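Local structure of poly-beta-1,6-N-acetyl-D-glucosamine export protein (4Y25) at residues G63-R75 with L81-E93. The protein exports the biofilm polysaccharide poly-beta-1,6-N-acetyl-D-glucosamine across the outer membrane of Escherichia coli, this chain being its C-terminal beta-barrel domain. Numbering follows the deposited sequence.
Sequences GIVRDWLAGVEWR and LEAEYAERVFNHE
A beta hairpin in the wall of the 16-stranded outer-membrane barrel brings Trp68 against Val89 and Asp67 against Arg88, strands 64-75 and 81-89 running antiparallel at 163°. Nine backbone hydrogen bonds zip the strands together, from Val89 N to Arg66 O at one end to the Trp74-Leu81 pair at the other. The barrel continues on both flanks: strand 45-55 bonds to Val65, Asp67, Leu69, Gly71 and Glu73, and strand 94-105 follows 81-89.

Trp68, Ala70, Val72, Trp74, Leu81, Ala83, Tyr85 and Val89 form a largely apolar outer face, as expected of a barrel wall turned to lipid; Arg66 and Glu87 also lie on it, toward the Val89 end. Here Val89 CG2 lies in the plane of the Trp68 indole, touching its edge at CZ3 (3.5 Å).

The face toward the barrel interior is richer in charge. Asp67 and Arg88 leave their strands on this face and lie next to each other; their salt bridge is long, OD2 to NH1 3.7 Å, and the carboxylate and guanidinium planes stand 64° apart. Bends at chi2 and chi3 lay the arginine's CG-CD part beside the Asp67 carboxylate. Glu73 and Glu82 form a non-hydrogen-bonded pair whose acids come as near as 4.4 Å (OE2 to OE1); Arg46 and Trp80 hold Glu73, and Arg99 pairs with both Glu82 and Glu84, which would offset the like charges.

Gly71 CA sits 3.9 Å from Glu84 CA, and a side chain on Gly71 would point into the neighbouring backbone. Glu84 holds its CG opposite the backbone nitrogen (chi1 166°) and runs on straight, so that OE2 makes van der Waals contact with the Leu69 side chain diagonally across while OE1 pairs with Arg99. Leu69 in turn packs its CB on Ala86 CB, 3.6 Å away.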
ATOM      1  N   GLY A  63      24.625   0.727  -0.910  1.00141.05           N
ATOM      2  CA  GLY A  63      23.504   1.607  -0.632  1.00141.86           C
ATOM      3  C   GLY A  63      22.279   0.841  -0.173  1.00138.63           C
ATOM      4  O   GLY A  63      21.297   0.721  -0.904  1.00130.65           O
ATOM      5  N   ILE A  64      22.337   0.328   1.052  1.00145.41           N
ATOM      6  CA  ILE A  64      21.271  -0.511   1.587  1.00141.05           C
ATOM      7  C   ILE A  64      20.605   0.118   2.818  1.00140.00           C
ATOM      8  O   ILE A  64      21.280   0.606   3.726  1.00133.09           O
ATOM      9  CB  ILE A  64      21.810  -1.918   1.942  1.00136.37           C
ATOM     10  CG1 ILE A  64      20.795  -2.698   2.776  1.00142.57           C
ATOM     11  CG2 ILE A  64      23.138  -1.815   2.677  1.00144.30           C
ATOM     12  CD1 ILE A  64      19.503  -2.965   2.052  1.00142.52           C
ATOM     13  N   VAL A  65      19.273   0.103   2.830  1.00126.84           N
ATOM     14  CA  VAL A  65      18.488   0.647   3.933  1.00116.74           C
ATOM     15  C   VAL A  65      17.749  -0.444   4.707  1.00118.25           C
ATOM     16  O   VAL A  65      16.981  -1.211   4.125  1.00114.18           O
ATOM     17  CB  VAL A  65      17.456   1.666   3.427  1.00105.85           C
ATOM     18  CG1 VAL A  65      16.888   2.465   4.592  1.00110.03           C
ATOM     19  CG2 VAL A  65      18.087   2.588   2.394  1.00 91.62           C
ATOM     20  N   ARG A  66      17.976  -0.508   6.018  1.00112.39           N
ATOM     21  CA  ARG A  66      17.300  -1.491   6.864  1.00109.00           C
ATOM     22  C   ARG A  66      16.488  -0.832   7.981  1.00126.17           C
ATOM     23  O   ARG A  66      16.827   0.253   8.455  1.00116.27           O
ATOM     24  CB  ARG A  66      18.308  -2.473   7.471  1.00 96.83           C
ATOM     25  CG  ARG A  66      19.518  -2.752   6.598  1.00106.86           C
ATOM     26  CD  ARG A  66      20.217  -4.041   7.001  1.00103.12           C
ATOM     27  NE  ARG A  66      21.259  -4.405   6.043  1.00125.87           N
ATOM     28  CZ  ARG A  66      21.411  -5.619   5.522  1.00134.47           C
ATOM     29  NH1 ARG A  66      20.586  -6.601   5.862  1.00136.68           N
ATOM     30  NH2 ARG A  66      22.390  -5.851   4.658  1.00126.44           N
ATOM     31  N   ASP A  67      15.407  -1.495   8.389  1.00125.03           N
ATOM     32  CA  ASP A  67      14.560  -1.010   9.478  1.00 95.79           C
ATOM     33  C   ASP A  67      14.416  -2.044  10.581  1.00 96.52           C
ATOM     34  O   ASP A  67      14.138  -3.212  10.315  1.00118.84           O
ATOM     35  CB  ASP A  67      13.162  -0.638   8.973  1.00 88.30           C
ATOM     36  CG  ASP A  67      13.160   0.590   8.096  1.00 95.06           C
ATOM     37  OD1 ASP A  67      14.101   0.750   7.297  1.00128.46           O
ATOM     38  OD2 ASP A  67      12.213   1.395   8.202  1.00109.05           O
ATOM     39  N   TRP A  68      14.598  -1.609  11.821  1.00 96.94           N
ATOM     40  CA  TRP A  68      14.214  -2.416  12.969  1.00 98.07           C
ATOM     41  C   TRP A  68      13.087  -1.701  13.694  1.00 98.47           C
ATOM     42  O   TRP A  68      13.227  -0.543  14.081  1.00105.64           O
ATOM     43  CB  TRP A  68      15.401  -2.658  13.899  1.00111.06           C
ATOM     44  CG  TRP A  68      16.424  -3.564  13.302  1.00124.75           C
ATOM     45  CD1 TRP A  68      16.418  -4.929  13.314  1.00127.53           C
ATOM     46  CD2 TRP A  68      17.600  -3.174  12.587  1.00133.18           C
ATOM     47  NE1 TRP A  68      17.523  -5.413  12.656  1.00137.86           N
ATOM     48  CE2 TRP A  68      18.265  -4.355  12.200  1.00142.48           C
ATOM     49  CE3 TRP A  68      18.159  -1.940  12.238  1.00130.20           C
ATOM     50  CZ2 TRP A  68      19.459  -4.338  11.482  1.00143.58           C
ATOM     51  CZ3 TRP A  68      19.343  -1.927  11.527  1.00137.74           C
ATOM     52  CH2 TRP A  68      19.980  -3.117  11.157  1.00142.01           C
ATOM     53  N   LEU A  69      11.961  -2.385  13.861  1.00 88.61           N
ATOM     54  CA  LEU A  69      10.781  -1.744  14.417  1.00105.88           C
ATOM     55  C   LEU A  69      10.107  -2.567  15.507  1.00115.83           C
ATOM     56  O   LEU A  69      10.261  -3.788  15.577  1.00104.93           O
ATOM     57  CB  LEU A  69       9.778  -1.436  13.302  1.00114.85           C
ATOM     58  CG  LEU A  69       9.473  -2.542  12.290  1.00125.37           C
ATOM     59  CD1 LEU A  69       8.193  -3.276  12.660  1.00128.66           C
ATOM     60  CD2 LEU A  69       9.382  -1.967  10.885  1.00117.76           C
ATOM     61  N   ALA A  70       9.364  -1.871  16.357  1.00121.05           N
ATOM     62  CA  ALA A  70       8.599  -2.489  17.425  1.00111.54           C
ATOM     63  C   ALA A  70       7.442  -1.573  17.794  1.00110.90           C
ATOM     64  O   ALA A  70       7.577  -0.350  17.765  1.00117.87           O
ATOM     65  CB  ALA A  70       9.479  -2.764  18.634  1.00103.06           C
ATOM     66  N   GLY A  71       6.301  -2.162  18.129  1.00105.82           N
ATOM     67  CA  GLY A  71       5.134  -1.380  18.486  1.00109.66           C
ATOM     68  C   GLY A  71       4.046  -2.206  19.136  1.00101.56           C
ATOM     69  O   GLY A  71       4.182  -3.419  19.295  1.00108.68           O
ATOM     70  N   VAL A  72       2.959  -1.543  19.515  1.00 90.90           N
ATOM     71  CA  VAL A  72       1.839  -2.219  20.152  1.00104.04           C
ATOM     72  C   VAL A  72       0.559  -1.993  19.351  1.00102.20           C
ATOM     73  O   VAL A  72       0.430  -0.991  18.650  1.00 85.17           O
ATOM     74  CB  VAL A  72       1.632  -1.732  21.599  1.00 99.08           C
ATOM     75  CG1 VAL A  72       0.998  -2.827  22.434  1.00116.89           C
ATOM     76  CG2 VAL A  72       2.957  -1.303  22.213  1.00 88.74           C
ATOM     77  N   GLU A  73      -0.377  -2.930  19.450  1.00108.84           N
ATOM     78  CA  GLU A  73      -1.661  -2.807  18.769  1.00104.97           C
ATOM     79  C   GLU A  73      -2.816  -3.069  19.725  1.00110.16           C
ATOM     80  O   GLU A  73      -2.835  -4.083  20.422  1.00122.83           O
ATOM     81  CB  GLU A  73      -1.750  -3.776  17.587  1.00113.95           C
ATOM     82  CG  GLU A  73      -3.084  -3.717  16.853  1.00129.72           C
ATOM     83  CD  GLU A  73      -3.415  -5.002  16.116  1.00128.80           C
ATOM     84  OE1 GLU A  73      -3.586  -6.044  16.783  1.00139.98           O
ATOM     85  OE2 GLU A  73      -3.512  -4.971  14.871  1.00119.90           O
ATOM     86  N   TRP A  74      -3.778  -2.152  19.755  1.00106.35           N
ATOM     87  CA  TRP A  74      -5.005  -2.368  20.511  1.00115.44           C
ATOM     88  C   TRP A  74      -6.151  -2.588  19.534  1.00108.95           C
ATOM     89  O   TRP A  74      -6.197  -1.965  18.474  1.00115.82           O
ATOM     90  CB  TRP A  74      -5.301  -1.188  21.437  1.00131.03           C
ATOM     91  CG  TRP A  74      -6.437  -1.451  22.381  1.00137.86           C
ATOM     92  CD1 TRP A  74      -6.360  -2.033  23.611  1.00141.59           C
ATOM     93  CD2 TRP A  74      -7.820  -1.146  22.167  1.00139.84           C
ATOM     94  NE1 TRP A  74      -7.607  -2.108  24.181  1.00149.77           N
ATOM     95  CE2 TRP A  74      -8.523  -1.569  23.314  1.00150.24           C
ATOM     96  CE3 TRP A  74      -8.534  -0.555  21.119  1.00134.13           C
ATOM     97  CZ2 TRP A  74      -9.903  -1.422  23.443  1.00147.72           C
ATOM     98  CZ3 TRP A  74      -9.903  -0.408  21.249  1.00144.27           C
ATOM     99  CH2 TRP A  74     -10.573  -0.839  22.403  1.00149.16           C
ATOM    100  N   ARG A  75      -7.077  -3.471  19.892  1.00117.62           N
ATOM    101  CA  ARG A  75      -8.094  -3.922  18.949  1.00136.49           C
ATOM    102  C   ARG A  75      -9.378  -4.371  19.648  1.00150.19           C
ATOM    103  O   ARG A  75      -9.422  -5.406  20.313  1.00171.48           O
ATOM    104  CB  ARG A  75      -7.499  -5.047  18.072  1.00147.65           C
ATOM    105  CG  ARG A  75      -8.439  -5.989  17.265  1.00165.83           C
ATOM    106  CD  ARG A  75      -9.763  -5.404  16.771  1.00171.27           C
ATOM    107  NE  ARG A  75     -10.658  -6.447  16.271  1.00176.50           N
ATOM    108  CZ  ARG A  75     -11.343  -7.281  17.048  1.00179.87           C
ATOM    109  NH1 ARG A  75     -11.220  -7.218  18.368  1.00177.70           N
ATOM    110  NH2 ARG A  75     -12.136  -8.197  16.508  1.00180.82           N
ATOM    111  N   LEU A  81      -6.329   0.436  16.797  1.00 78.98           N
ATOM    112  CA  LEU A  81      -5.276   1.424  17.036  1.00 91.01           C
ATOM    113  C   LEU A  81      -3.904   0.792  17.262  1.00 98.94           C
ATOM    114  O   LEU A  81      -3.779  -0.187  17.999  1.00104.69           O
ATOM    115  CB  LEU A  81      -5.648   2.294  18.242  1.00103.64           C
ATOM    116  CG  LEU A  81      -4.597   3.248  18.818  1.00103.39           C
ATOM    117  CD1 LEU A  81      -4.297   4.390  17.863  1.00 97.34           C
ATOM    118  CD2 LEU A  81      -5.048   3.783  20.168  1.00115.35           C
ATOM    119  N   GLU A  82      -2.875   1.351  16.630  1.00104.92           N
ATOM    120  CA  GLU A  82      -1.511   0.910  16.901  1.00 99.42           C
ATOM    121  C   GLU A  82      -0.499   2.051  16.859  1.00 92.27           C
ATOM    122  O   GLU A  82      -0.655   3.024  16.118  1.00 85.69           O
ATOM    123  CB  GLU A  82      -1.074  -0.183  15.921  1.00103.86           C
ATOM    124  CG  GLU A  82      -0.838   0.269  14.491  1.00120.06           C
ATOM    125  CD  GLU A  82      -0.299  -0.855  13.620  1.00144.60           C
ATOM    126  OE1 GLU A  82      -0.371  -2.027  14.048  1.00136.51           O
ATOM    127  OE2 GLU A  82       0.195  -0.573  12.508  1.00150.60           O
ATOM    128  N   ALA A  83       0.534   1.913  17.681  1.00 89.90           N
ATOM    129  CA  ALA A  83       1.683   2.805  17.660  1.00 88.88           C
ATOM    130  C   ALA A  83       2.915   1.974  17.341  1.00 98.95           C
ATOM    131  O   ALA A  83       2.939   0.771  17.597  1.00 89.53           O
ATOM    132  CB  ALA A  83       1.838   3.525  18.989  1.00 93.79           C
ATOM    133  N   GLU A  84       3.937   2.610  16.782  1.00107.15           N
ATOM    134  CA  GLU A  84       5.122   1.887  16.343  1.00104.39           C
ATOM    135  C   GLU A  84       6.334   2.801  16.258  1.00 99.02           C
ATOM    136  O   GLU A  84       6.263   3.872  15.666  1.00101.03           O
ATOM    137  CB  GLU A  84       4.869   1.237  14.980  1.00118.35           C
ATOM    138  CG  GLU A  84       6.125   0.736  14.279  1.00133.04           C
ATOM    139  CD  GLU A  84       5.905   0.472  12.802  1.00145.44           C
ATOM    140  OE1 GLU A  84       5.044   1.149  12.199  1.00142.28           O
ATOM    141  OE2 GLU A  84       6.592  -0.409  12.243  1.00152.62           O
ATOM    142  N   TYR A  85       7.444   2.377  16.852  1.00114.60           N
ATOM    143  CA  TYR A  85       8.702   3.100  16.707  1.00129.61           C
ATOM    144  C   TYR A  85       9.709   2.219  15.973  1.00119.48           C
ATOM    145  O   TYR A  85       9.760   1.008  16.184  1.00117.20           O
ATOM    146  CB  TYR A  85       9.247   3.535  18.074  1.00152.00           C
ATOM    147  CG  TYR A  85      10.275   4.651  18.014  1.00176.03           C
ATOM    148  CD1 TYR A  85       9.995   5.896  18.559  1.00186.50           C
ATOM    149  CD2 TYR A  85      11.529   4.455  17.444  1.00186.86           C
ATOM    150  CE1 TYR A  85      10.918   6.919  18.515  1.00197.87           C
ATOM    151  CE2 TYR A  85      12.460   5.477  17.393  1.00195.32           C
ATOM    152  CZ  TYR A  85      12.146   6.705  17.936  1.00204.09           C
ATOM    153  OH  TYR A  85      13.055   7.733  17.908  1.00214.06           O
ATOM    154  N   ALA A  86      10.499   2.834  15.100  1.00109.04           N
ATOM    155  CA  ALA A  86      11.506   2.111  14.338  1.00106.19           C
ATOM    156  C   ALA A  86      12.842   2.847  14.322  1.00106.68           C
ATOM    157  O   ALA A  86      12.903   4.049  14.574  1.00102.62           O
ATOM    158  CB  ALA A  86      11.021   1.881  12.917  1.00111.63           C
ATOM    159  N   GLU A  87      13.909   2.113  14.029  1.00109.28           N
ATOM    160  CA  GLU A  87      15.220   2.713  13.816  1.00103.90           C
ATOM    161  C   GLU A  87      15.680   2.417  12.393  1.00109.95           C
ATOM    162  O   GLU A  87      15.687   1.264  11.964  1.00 94.40           O
ATOM    163  CB  GLU A  87      16.235   2.188  14.833  1.00105.24           C
ATOM    164  CG  GLU A  87      17.292   3.204  15.236  1.00127.06           C
ATOM    165  CD  GLU A  87      16.691   4.534  15.655  1.00160.84           C
ATOM    166  OE1 GLU A  87      15.818   4.541  16.551  1.00159.55           O
ATOM    167  OE2 GLU A  87      17.092   5.574  15.091  1.00176.33           O
ATOM    168  N   ARG A  88      16.052   3.461  11.660  1.00108.45           N
ATOM    169  CA  ARG A  88      16.473   3.304  10.273  1.00110.84           C
ATOM    170  C   ARG A  88      17.953   3.625  10.109  1.00116.08           C
ATOM    171  O   ARG A  88      18.439   4.644  10.599  1.00119.60           O
ATOM    172  CB  ARG A  88      15.631   4.194   9.353  1.00119.58           C
ATOM    173  CG  ARG A  88      15.744   3.837   7.878  1.00111.98           C
ATOM    174  CD  ARG A  88      14.379   3.787   7.203  1.00108.54           C
ATOM    175  NE  ARG A  88      13.898   5.098   6.781  1.00121.38           N
ATOM    176  CZ  ARG A  88      12.742   5.298   6.153  1.00123.51           C
ATOM    177  NH1 ARG A  88      11.944   4.273   5.882  1.00100.85           N
ATOM    178  NH2 ARG A  88      12.380   6.524   5.803  1.00134.55           N
ATOM    179  N   VAL A  89      18.665   2.741   9.420  1.00120.07           N
ATOM    180  CA  VAL A  89      20.100   2.897   9.237  1.00125.14           C
ATOM    181  C   VAL A  89      20.446   3.057   7.769  1.00125.89           C
ATOM    182  O   VAL A  89      19.865   2.398   6.904  1.00118.81           O
ATOM    183  CB  VAL A  89      20.877   1.695   9.807  1.00125.79           C
ATOM    184  CG1 VAL A  89      22.372   1.989   9.848  1.00122.18           C
ATOM    185  CG2 VAL A  89      20.371   1.361  11.194  1.00137.07           C
ATOM    186  N   PHE A  90      21.388   3.949   7.493  1.00133.22           N
ATOM    187  CA  PHE A  90      21.930   4.069   6.157  1.00130.42           C
ATOM    188  C   PHE A  90      23.337   4.663   6.124  1.00145.48           C
ATOM    189  O   PHE A  90      23.532   5.812   6.521  1.00151.75           O
ATOM    190  CB  PHE A  90      21.034   4.924   5.276  1.00123.74           C
ATOM    191  CG  PHE A  90      21.603   5.114   3.928  1.00135.17           C
ATOM    192  CD1 PHE A  90      21.409   4.155   2.956  1.00136.77           C
ATOM    193  CD2 PHE A  90      22.430   6.192   3.657  1.00145.72           C
ATOM    194  CE1 PHE A  90      21.976   4.294   1.718  1.00140.67           C
ATOM    195  CE2 PHE A  90      23.008   6.331   2.429  1.00153.86           C
ATOM    196  CZ  PHE A  90      22.784   5.377   1.454  1.00153.30           C
ATOM    197  N   ASN A  91      24.290   3.905   5.583  1.00156.33           N
ATOM    198  CA  ASN A  91      25.683   4.344   5.451  1.00160.97           C
ATOM    199  C   ASN A  91      26.251   4.840   6.779  1.00160.52           C
ATOM    200  O   ASN A  91      26.713   5.978   6.881  1.00161.02           O
ATOM    201  CB  ASN A  91      25.810   5.440   4.381  1.00158.02           C
ATOM    202  CG  ASN A  91      27.257   5.724   3.997  1.00157.60           C
ATOM    203  OD1 ASN A  91      28.106   4.834   4.024  1.00157.23           O
ATOM    204  ND2 ASN A  91      27.541   6.974   3.643  1.00154.80           N
ATOM    205  N   HIS A  92      26.202   3.974   7.788  1.00159.14           N
ATOM    206  CA  HIS A  92      26.666   4.294   9.137  1.00169.52           C
ATOM    207  C   HIS A  92      26.002   5.551   9.695  1.00169.19           C
ATOM    208  O   HIS A  92      26.647   6.359  10.363  1.00173.54           O
ATOM    209  CB  HIS A  92      28.189   4.458   9.161  1.00175.78           C
ATOM    210  CG  HIS A  92      28.939   3.196   8.872  1.00179.96           C
ATOM    211  ND1 HIS A  92      29.174   2.746   7.590  1.00177.84           N
ATOM    212  CD2 HIS A  92      29.507   2.287   9.700  1.00181.33           C
ATOM    213  CE1 HIS A  92      29.855   1.615   7.641  1.00177.77           C
ATOM    214  NE2 HIS A  92      30.069   1.315   8.909  1.00180.98           N
ATOM    215  N   GLU A  93      24.712   5.712   9.420  1.00159.79           N
ATOM    216  CA  GLU A  93      23.970   6.870   9.903  1.00156.72           C
ATOM    217  C   GLU A  93      22.579   6.470  10.381  1.00150.04           C
ATOM    218  O   GLU A  93      21.735   6.039   9.593  1.00137.26           O
ATOM    219  CB  GLU A  93      23.880   7.940   8.812  1.00161.17           C
ATOM    220  CG  GLU A  93      22.783   8.971   9.021  1.00172.67           C
ATOM    221  CD  GLU A  93      23.151  10.328   8.453  1.00179.76           C
ATOM    222  OE1 GLU A  93      24.324  10.514   8.068  1.00184.99           O
ATOM    223  OE2 GLU A  93      22.267  11.207   8.385  1.00176.48           O
TER